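Local coordinates for protein WbmS, polysaccharide deacetylase involved in O-antigen biosynthesis (Bordetella bronchiseptica, PDB 3HFT) that probably removes acetyl groups from a polysaccharide during O-antigen biosynthesis, as a zinc-binding member of the polysaccharide deacetylase family, at residues L151-W163 with W187-G201. Sequence-based numbering, arbitrary orientation. Where two conformers were deposited one is given.
With EDO (1,2-ethanediol), chain G.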
ATOM      1  N   LEU A 151       4.956   0.153   2.453  1.00 33.20           N
ATOM      2  CA  LEU A 151       6.125  -0.497   2.972  1.00 33.16           C
ATOM      3  C   LEU A 151       6.425  -1.701   2.103  1.00 33.99           C
ATOM      4  O   LEU A 151       5.674  -2.649   2.074  1.00 32.50           O
ATOM      5  CB  LEU A 151       5.918  -0.919   4.425  1.00 36.75           C
ATOM      6  CG  LEU A 151       7.140  -1.327   5.277  1.00 35.54           C
ATOM      7  CD1 LEU A 151       6.703  -1.513   6.753  1.00 31.41           C
ATOM      8  CD2 LEU A 151       7.910  -2.573   4.802  1.00 33.96           C
ATOM      9  N   VAL A 152       7.530  -1.646   1.355  1.00 31.88           N
ATOM     10  CA  VAL A 152       7.999  -2.791   0.608  1.00 30.54           C
ATOM     11  C   VAL A 152       9.312  -3.225   1.263  1.00 31.64           C
ATOM     12  O   VAL A 152      10.295  -2.505   1.225  1.00 32.86           O
ATOM     13  CB  VAL A 152       8.258  -2.440  -0.887  1.00 33.18           C
ATOM     14  CG1 VAL A 152       8.787  -3.677  -1.604  1.00 32.72           C
ATOM     15  CG2 VAL A 152       6.966  -1.884  -1.548  1.00 30.31           C
ATOM     16  N   PRO A 153       9.337  -4.406   1.871  1.00 32.56           N
ATOM     17  CA  PRO A 153      10.532  -4.820   2.605  1.00 32.38           C
ATOM     18  C   PRO A 153      11.811  -4.845   1.790  1.00 34.81           C
ATOM     19  O   PRO A 153      11.817  -5.250   0.626  1.00 32.32           O
ATOM     20  CB  PRO A 153      10.186  -6.237   3.082  1.00 32.49           C
ATOM     21  CG  PRO A 153       8.695  -6.291   3.069  1.00 36.43           C
ATOM     22  CD  PRO A 153       8.245  -5.389   1.956  1.00 33.46           C
ATOM     23  N   TRP A 154      12.893  -4.407   2.407  1.00 33.09           N
ATOM     24  CA  TRP A 154      14.210  -4.402   1.783  1.00 34.02           C
ATOM     25  C   TRP A 154      14.635  -5.744   1.211  1.00 33.96           C
ATOM     26  O   TRP A 154      15.490  -5.790   0.310  1.00 33.93           O
ATOM     27  CB  TRP A 154      15.279  -3.942   2.807  1.00 35.45           C
ATOM     28  CG  TRP A 154      15.500  -4.895   3.877  1.00 31.16           C
ATOM     29  CD1 TRP A 154      14.866  -4.938   5.085  1.00 34.60           C
ATOM     30  CD2 TRP A 154      16.389  -6.008   3.856  1.00 29.21           C
ATOM     31  NE1 TRP A 154      15.322  -6.005   5.815  1.00 32.87           N
ATOM     32  CE2 TRP A 154      16.241  -6.686   5.072  1.00 34.43           C
ATOM     33  CE3 TRP A 154      17.288  -6.514   2.910  1.00 34.94           C
ATOM     34  CZ2 TRP A 154      16.951  -7.821   5.373  1.00 34.73           C
ATOM     35  CZ3 TRP A 154      18.006  -7.622   3.230  1.00 37.38           C
ATOM     36  CH2 TRP A 154      17.831  -8.274   4.447  1.00 37.68           C
ATOM     37  N   ASP A 155      14.073  -6.833   1.737  1.00 32.92           N
ATOM     38  CA  ASP A 155      14.464  -8.174   1.318  1.00 33.94           C
ATOM     39  C   ASP A 155      13.469  -8.818   0.351  1.00 36.29           C
ATOM     40  O   ASP A 155      13.560 -10.007   0.059  1.00 34.44           O
ATOM     41  CB  ASP A 155      14.735  -9.090   2.516  1.00 35.68           C
ATOM     42  CG  ASP A 155      13.519  -9.309   3.395  1.00 38.05           C
ATOM     43  OD1 ASP A 155      12.535  -8.582   3.250  1.00 37.41           O
ATOM     44  OD2 ASP A 155      13.578 -10.215   4.272  1.00 37.92           O
ATOM     45  N   ALA A 156      12.533  -8.036  -0.165  1.00 33.54           N
ATOM     46  CA  ALA A 156      11.564  -8.530  -1.157  1.00 34.18           C
ATOM     47  C   ALA A 156      12.157  -8.724  -2.565  1.00 34.76           C
ATOM     48  O   ALA A 156      11.509  -9.285  -3.453  1.00 34.21           O
ATOM     49  CB  ALA A 156      10.320  -7.548  -1.196  1.00 33.09           C
ATOM     50  N   GLY A 157      13.367  -8.220  -2.801  1.00 35.29           N
ATOM     51  CA  GLY A 157      14.048  -8.344  -4.090  1.00 32.00           C
ATOM     52  C   GLY A 157      13.649  -7.254  -5.064  1.00 31.62           C
ATOM     53  O   GLY A 157      13.776  -7.428  -6.278  1.00 34.23           O
ATOM     54  N   ILE A 158      13.111  -6.162  -4.536  1.00 30.88           N
ATOM     55  CA  ILE A 158      12.572  -5.060  -5.319  1.00 29.59           C
ATOM     56  C   ILE A 158      13.385  -3.800  -5.060  1.00 32.95           C
ATOM     57  O   ILE A 158      13.483  -3.323  -3.905  1.00 34.45           O
ATOM     58  CB  ILE A 158      11.094  -4.788  -4.950  1.00 32.18           C
ATOM     59  CG1 ILE A 158      10.240  -6.043  -5.236  1.00 35.36           C
ATOM     60  CG2 ILE A 158      10.562  -3.586  -5.765  1.00 30.52           C
ATOM     61  CD1 ILE A 158       8.820  -6.019  -4.659  1.00 29.58           C
ATOM     62  N   VAL A 159      13.916  -3.235  -6.138  1.00 32.98           N
ATOM     63  CA  VAL A 159      14.614  -1.943  -6.069  1.00 33.25           C
ATOM     64  C   VAL A 159      13.556  -0.884  -6.152  1.00 33.47           C
ATOM     65  O   VAL A 159      12.773  -0.809  -7.116  1.00 31.59           O
ATOM     66  CB  VAL A 159      15.622  -1.761  -7.178  1.00 34.09           C
ATOM     67  CG1 VAL A 159      16.319  -0.381  -7.098  1.00 31.27           C
ATOM     68  CG2 VAL A 159      16.657  -2.875  -7.125  1.00 33.52           C
ATOM     69  N   LEU A 160      13.554  -0.024  -5.143  1.00 33.91           N
ATOM     70  CA  LEU A 160      12.479   0.949  -4.963  1.00 33.97           C
ATOM     71  C   LEU A 160      12.784   2.316  -5.483  1.00 34.52           C
ATOM     72  O   LEU A 160      13.952   2.757  -5.437  1.00 30.49           O
ATOM     73  CB  LEU A 160      12.180   1.066  -3.510  1.00 33.90           C
ATOM     74  CG  LEU A 160      11.580  -0.172  -2.843  1.00 37.88           C
ATOM     75  CD1 LEU A 160      11.471   0.066  -1.354  1.00 33.98           C
ATOM     76  CD2 LEU A 160      10.205  -0.514  -3.479  1.00 35.46           C
ATOM     77  N   GLN A 161      11.725   2.992  -5.935  0.50 33.96           N
ATOM     78  CA  GLN A 161      11.768   4.345  -6.484  0.50 34.51           C
ATOM     79  C   GLN A 161      10.424   5.014  -6.108  0.50 33.71           C
ATOM     80  O   GLN A 161       9.376   4.348  -6.131  0.50 31.59           O
ATOM     81  CB  GLN A 161      11.873   4.283  -8.036  0.50 35.61           C
ATOM     82  CG  GLN A 161      12.896   3.261  -8.626  0.50 39.67           C
ATOM     83  CD  GLN A 161      14.335   3.709  -8.461  0.50 35.29           C
ATOM     84  OE1 GLN A 161      14.570   4.867  -8.146  0.50 36.98           O
ATOM     85  NE2 GLN A 161      15.308   2.803  -8.694  0.50 24.95           N
ATOM     86  N   PRO A 162      10.421   6.326  -5.803  1.00 34.83           N
ATOM     87  CA  PRO A 162       9.140   6.979  -5.558  1.00 34.08           C
ATOM     88  C   PRO A 162       8.441   7.105  -6.928  1.00 34.10           C
ATOM     89  O   PRO A 162       9.093   6.983  -7.964  1.00 31.81           O
ATOM     90  CB  PRO A 162       9.553   8.367  -5.030  1.00 34.17           C
ATOM     91  CG  PRO A 162      10.843   8.623  -5.764  1.00 37.85           C
ATOM     92  CD  PRO A 162      11.526   7.289  -5.799  1.00 34.77           C
ATOM     93  N   TRP A 163       7.133   7.326  -6.933  1.00 32.51           N
ATOM     94  CA  TRP A 163       6.383   7.466  -8.163  1.00 31.00           C
ATOM     95  C   TRP A 163       5.253   8.477  -8.024  1.00 31.60           C
ATOM     96  O   TRP A 163       4.854   8.828  -6.920  1.00 31.32           O
ATOM     97  CB  TRP A 163       5.859   6.096  -8.632  1.00 32.74           C
ATOM     98  CG  TRP A 163       4.814   5.453  -7.828  1.00 31.59           C
ATOM     99  CD1 TRP A 163       3.476   5.654  -7.952  1.00 34.15           C
ATOM    100  CD2 TRP A 163       4.974   4.466  -6.787  1.00 30.91           C
ATOM    101  NE1 TRP A 163       2.800   4.876  -7.068  1.00 31.89           N
ATOM    102  CE2 TRP A 163       3.687   4.125  -6.346  1.00 31.40           C
ATOM    103  CE3 TRP A 163       6.076   3.857  -6.189  1.00 34.12           C
ATOM    104  CZ2 TRP A 163       3.463   3.206  -5.341  1.00 28.63           C
ATOM    105  CZ3 TRP A 163       5.870   2.941  -5.200  1.00 33.04           C
ATOM    106  CH2 TRP A 163       4.562   2.619  -4.765  1.00 34.00           C
ATOM    107  N   TRP A 187      14.640  -9.587  11.356  1.00 37.70           N
ATOM    108  CA  TRP A 187      15.789  -8.969  10.718  1.00 36.56           C
ATOM    109  C   TRP A 187      16.840  -8.638  11.773  1.00 39.45           C
ATOM    110  O   TRP A 187      16.507  -8.450  12.930  1.00 40.38           O
ATOM    111  CB  TRP A 187      15.379  -7.698  10.023  1.00 36.76           C
ATOM    112  CG  TRP A 187      14.455  -7.946   8.877  1.00 37.67           C
ATOM    113  CD1 TRP A 187      14.362  -9.076   8.135  1.00 36.75           C
ATOM    114  CD2 TRP A 187      13.581  -6.995   8.287  1.00 32.28           C
ATOM    115  NE1 TRP A 187      13.429  -8.906   7.117  1.00 35.81           N
ATOM    116  CE2 TRP A 187      12.936  -7.633   7.199  1.00 37.54           C
ATOM    117  CE3 TRP A 187      13.273  -5.668   8.562  1.00 34.78           C
ATOM    118  CZ2 TRP A 187      12.010  -6.985   6.409  1.00 37.66           C
ATOM    119  CZ3 TRP A 187      12.337  -5.034   7.769  1.00 34.98           C
ATOM    120  CH2 TRP A 187      11.713  -5.695   6.723  1.00 36.75           C
ATOM    121  N   GLU A 188      18.101  -8.569  11.358  1.00 38.67           N
ATOM    122  CA  GLU A 188      19.230  -8.366  12.274  1.00 39.90           C
ATOM    123  C   GLU A 188      19.440  -6.913  12.670  1.00 37.40           C
ATOM    124  O   GLU A 188      19.323  -6.008  11.835  1.00 35.54           O
ATOM    125  CB  GLU A 188      20.505  -8.844  11.610  1.00 39.67           C
ATOM    126  CG  GLU A 188      20.483 -10.306  11.178  1.00 47.56           C
ATOM    127  CD  GLU A 188      21.779 -10.762  10.464  1.00 51.78           C
ATOM    128  OE1 GLU A 188      22.759  -9.974  10.388  1.00 64.96           O
ATOM    129  OE2 GLU A 188      21.797 -11.917   9.968  1.00 64.00           O
ATOM    130  N   PHE A 189      19.759  -6.697  13.944  1.00 35.56           N
ATOM    131  CA  PHE A 189      20.086  -5.377  14.472  1.00 34.34           C
ATOM    132  C   PHE A 189      21.588  -5.173  14.582  1.00 37.27           C
ATOM    133  O   PHE A 189      22.037  -4.040  14.746  1.00 38.82           O
ATOM    134  CB  PHE A 189      19.447  -5.135  15.849  1.00 35.42           C
ATOM    135  CG  PHE A 189      17.963  -4.982  15.792  1.00 32.28           C
ATOM    136  CD1 PHE A 189      17.393  -3.817  15.306  1.00 36.62           C
ATOM    137  CD2 PHE A 189      17.134  -6.013  16.171  1.00 35.99           C
ATOM    138  CE1 PHE A 189      16.037  -3.688  15.217  1.00 38.65           C
ATOM    139  CE2 PHE A 189      15.764  -5.879  16.056  1.00 35.44           C
ATOM    140  CZ  PHE A 189      15.227  -4.717  15.610  1.00 35.48           C
ATOM    141  N   ASP A 190      22.343  -6.263  14.443  1.00 38.45           N
ATOM    142  CA  ASP A 190      23.806  -6.262  14.649  1.00 42.11           C
ATOM    143  C   ASP A 190      24.634  -6.706  13.453  1.00 43.92           C
ATOM    144  O   ASP A 190      25.708  -7.285  13.616  1.00 45.69           O
ATOM    145  CB  ASP A 190      24.169  -7.173  15.828  1.00 43.53           C
ATOM    146  CG  ASP A 190      23.717  -8.624  15.613  1.00 52.82           C
ATOM    147  OD1 ASP A 190      22.919  -8.894  14.658  1.00 56.80           O
ATOM    148  OD2 ASP A 190      24.147  -9.491  16.422  1.00 67.76           O
ATOM    149  N   SER A 191      24.154  -6.453  12.261  1.00 42.59           N
ATOM    150  CA  SER A 191      24.939  -6.699  11.053  1.00 43.91           C
ATOM    151  C   SER A 191      26.092  -5.690  10.964  1.00 44.03           C
ATOM    152  O   SER A 191      25.994  -4.571  11.455  1.00 44.76           O
ATOM    153  CB  SER A 191      24.042  -6.583   9.812  1.00 45.68           C
ATOM    154  OG  SER A 191      24.787  -6.892   8.645  1.00 47.64           O
ATOM    155  N   THR A 192      27.191  -6.091  10.339  1.00 45.19           N
ATOM    156  CA  THR A 192      28.323  -5.192  10.128  1.00 48.36           C
ATOM    157  C   THR A 192      28.210  -4.344   8.844  1.00 47.48           C
ATOM    158  O   THR A 192      29.113  -3.574   8.510  1.00 48.04           O
ATOM    159  CB  THR A 192      29.636  -6.002  10.036  1.00 49.68           C
ATOM    160  OG1 THR A 192      29.527  -6.952   8.967  1.00 54.72           O
ATOM    161  CG2 THR A 192      29.900  -6.735  11.345  1.00 50.75           C
ATOM    162  N   PHE A 193      27.118  -4.491   8.106  1.00 45.51           N
ATOM    163  CA  PHE A 193      26.931  -3.709   6.900  1.00 42.98           C
ATOM    164  C   PHE A 193      25.446  -3.395   6.718  1.00 41.43           C
ATOM    165  O   PHE A 193      24.582  -4.019   7.341  1.00 36.59           O
ATOM    166  CB  PHE A 193      27.477  -4.458   5.700  1.00 43.66           C
ATOM    167  CG  PHE A 193      26.713  -5.703   5.350  1.00 46.08           C
ATOM    168  CD1 PHE A 193      26.847  -6.848   6.098  1.00 47.60           C
ATOM    169  CD2 PHE A 193      25.881  -5.729   4.233  1.00 49.08           C
ATOM    170  CE1 PHE A 193      26.144  -8.008   5.750  1.00 48.64           C
ATOM    171  CE2 PHE A 193      25.181  -6.875   3.878  1.00 43.93           C
ATOM    172  CZ  PHE A 193      25.309  -8.020   4.638  1.00 43.89           C
ATOM    173  N   ASP A 194      25.170  -2.422   5.865  1.00 38.51           N
ATOM    174  CA  ASP A 194      23.826  -1.960   5.640  1.00 38.28           C
ATOM    175  C   ASP A 194      23.145  -2.884   4.645  1.00 37.98           C
ATOM    176  O   ASP A 194      23.038  -2.578   3.449  1.00 34.97           O
ATOM    177  CB  ASP A 194      23.881  -0.524   5.124  1.00 39.20           C
ATOM    178  CG  ASP A 194      24.390   0.467   6.183  1.00 46.17           C
ATOM    179  OD1 ASP A 194      24.231   0.209   7.404  1.00 41.65           O
ATOM    180  OD2 ASP A 194      24.928   1.528   5.790  1.00 45.42           O
ATOM    181  N   TYR A 195      22.659  -4.010   5.159  1.00 36.84           N
ATOM    182  CA  TYR A 195      22.068  -5.070   4.325  1.00 34.21           C
ATOM    183  C   TYR A 195      20.883  -4.627   3.465  1.00 34.49           C
ATOM    184  O   TYR A 195      20.623  -5.183   2.399  1.00 33.32           O
ATOM    185  CB  TYR A 195      21.673  -6.262   5.202  1.00 36.04           C
ATOM    186  CG  TYR A 195      20.746  -5.973   6.374  1.00 35.90           C
ATOM    187  CD1 TYR A 195      19.390  -5.797   6.184  1.00 36.13           C
ATOM    188  CD2 TYR A 195      21.218  -5.986   7.682  1.00 37.05           C
ATOM    189  CE1 TYR A 195      18.529  -5.548   7.252  1.00 35.01           C
ATOM    190  CE2 TYR A 195      20.374  -5.758   8.753  1.00 36.30           C
ATOM    191  CZ  TYR A 195      19.005  -5.543   8.524  1.00 32.94           C
ATOM    192  OH  TYR A 195      18.140  -5.314   9.578  1.00 36.03           O
ATOM    193  N   TRP A 196      20.181  -3.613   3.941  1.00 32.54           N
ATOM    194  CA  TRP A 196      18.978  -3.102   3.310  1.00 34.25           C
ATOM    195  C   TRP A 196      19.238  -2.080   2.207  1.00 33.04           C
ATOM    196  O   TRP A 196      18.314  -1.740   1.439  1.00 34.21           O
ATOM    197  CB  TRP A 196      18.108  -2.439   4.413  1.00 32.81           C
ATOM    198  CG  TRP A 196      18.928  -1.586   5.305  1.00 34.10           C
ATOM    199  CD1 TRP A 196      19.491  -1.953   6.476  1.00 36.72           C
ATOM    200  CD2 TRP A 196      19.352  -0.242   5.055  1.00 31.55           C
ATOM    201  NE1 TRP A 196      20.253  -0.920   6.983  1.00 36.10           N
ATOM    202  CE2 TRP A 196      20.156   0.153   6.138  1.00 33.21           C
ATOM    203  CE3 TRP A 196      19.120   0.666   4.024  1.00 34.21           C
ATOM    204  CZ2 TRP A 196      20.785   1.403   6.194  1.00 33.38           C
ATOM    205  CZ3 TRP A 196      19.725   1.904   4.088  1.00 34.27           C
ATOM    206  CH2 TRP A 196      20.532   2.270   5.175  1.00 34.71           C
ATOM    207  N   TYR A 197      20.482  -1.591   2.121  1.00 32.84           N
ATOM    208  CA  TYR A 197      20.834  -0.453   1.282  1.00 30.91           C
ATOM    209  C   TYR A 197      20.758  -0.722  -0.209  1.00 32.85           C
ATOM    210  O   TYR A 197      21.321  -1.696  -0.706  1.00 31.65           O
ATOM    211  CB  TYR A 197      22.248   0.066   1.645  1.00 31.51           C
ATOM    212  CG  TYR A 197      22.638   1.305   0.868  1.00 32.07           C
ATOM    213  CD1 TYR A 197      21.980   2.521   1.073  1.00 32.42           C
ATOM    214  CD2 TYR A 197      23.643   1.258  -0.091  1.00 31.42           C
ATOM    215  CE1 TYR A 197      22.336   3.681   0.336  1.00 31.58           C
ATOM    216  CE2 TYR A 197      24.009   2.401  -0.825  1.00 33.21           C
ATOM    217  CZ  TYR A 197      23.345   3.600  -0.609  1.00 32.86           C
ATOM    218  OH  TYR A 197      23.712   4.702  -1.352  1.00 33.96           O
ATOM    219  N   GLN A 198      20.094   0.182  -0.917  1.00 29.15           N
ATOM    220  CA  GLN A 198      19.998   0.171  -2.350  1.00 30.29           C
ATOM    221  C   GLN A 198      20.758   1.388  -2.927  1.00 32.47           C
ATOM    222  O   GLN A 198      20.286   2.542  -2.835  1.00 32.94           O
ATOM    223  CB  GLN A 198      18.524   0.241  -2.772  1.00 31.84           C
ATOM    224  CG  GLN A 198      17.625  -0.772  -2.050  1.00 37.27           C
ATOM    225  CD  GLN A 198      16.251  -0.881  -2.650  1.00 33.62           C
ATOM    226  OE1 GLN A 198      15.857  -0.069  -3.508  1.00 31.89           O
ATOM    227  NE2 GLN A 198      15.504  -1.911  -2.221  1.00 31.60           N
ATOM    228  N   PRO A 199      21.934   1.153  -3.514  1.00 32.09           N
ATOM    229  CA  PRO A 199      22.636   2.300  -4.107  1.00 31.44           C
ATOM    230  C   PRO A 199      21.870   2.838  -5.281  1.00 30.42           C
ATOM    231  O   PRO A 199      22.082   3.986  -5.701  1.00 29.19           O
ATOM    232  CB  PRO A 199      23.951   1.698  -4.585  1.00 31.86           C
ATOM    233  CG  PRO A 199      23.779   0.264  -4.573  1.00 36.65           C
ATOM    234  CD  PRO A 199      22.670  -0.105  -3.696  1.00 32.33           C
ATOM    235  N   ASP A 200      20.984   1.995  -5.813  1.00 28.80           N
ATOM    236  CA  ASP A 200      20.210   2.264  -7.019  1.00 31.29           C
ATOM    237  C   ASP A 200      18.720   2.539  -6.765  1.00 30.18           C
ATOM    238  O   ASP A 200      17.948   2.631  -7.717  1.00 31.15           O
ATOM    239  CB  ASP A 200      20.309   1.090  -8.010  1.00 30.52           C
ATOM    240  CG  ASP A 200      20.069  -0.290  -7.357  1.00 31.61           C
ATOM    241  OD1 ASP A 200      19.930  -0.416  -6.122  1.00 32.36           O
ATOM    242  OD2 ASP A 200      20.071  -1.274  -8.118  1.00 32.28           O
ATOM    243  N   GLY A 201      18.343   2.707  -5.513  1.00 31.48           N
ATOM    244  CA  GLY A 201      16.950   2.966  -5.175  1.00 31.87           C
ATOM    245  C   GLY A 201      16.852   3.977  -4.069  1.00 32.12           C
ATOM    246  O   GLY A 201      17.872   4.541  -3.636  1.00 34.05           O
TER
HETATM  247  C1  EDO G 262       9.833 -10.164   3.907  1.00 44.87           C
HETATM  248  O1  EDO G 262      10.038 -10.036   2.514  1.00 43.08           O
HETATM  249  C2  EDO G 262      10.608 -11.400   4.349  1.00 45.54           C
HETATM  250  O2  EDO G 262      11.689 -11.003   5.208  1.00 50.95           O
HETATM  251  O   HOH W   1      17.015  -3.652  -0.425  1.00 31.60           O
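Trp154 drives the edge of its indole into the face of Trp187, a T-shaped pair with planes at 63°. Its NE1 lies over the centre of that indole, 3.2 Å from Trp187 CD2, so the polar N-H edge meets pi electrons. The position of CG between backbone N and carbonyl carbon (chi1 68°) places the ring against both Trp187 and Tyr195, whose CD1 lies obliquely over one face, 3.3 Å from Trp154 CZ2. Tyrosine suits this place because its hydroxyl donates to Glu188 O at 2.6 Å and also bonds Trp177 NE1. Trp187 also stacks on Tyr185 of helix 179-185.

Hydrogen bonds join the other end. Gln198, extended beyond CG, offers both halves of its amide to one strip of backbone: OE1 takes the nearly straight bond from Leu160 N (2.8 Å, 171°) on a lone pair, while NE2 donates to Ile158 O at 3.0 Å. The same NE2 also donates to a water within bonding distance of Trp154 O and Trp196 O. Gln161, bent at chi2, brings NE2 to Asp200 O at 2.8 Å; Trp35 binds its OE1.

Thus interlocked aromatic rings and glutamine amides substituting for backbone partners tie the loop before strand 163-164 to that leading from helix 179-185 into strand 203-207 of the parallel sheet.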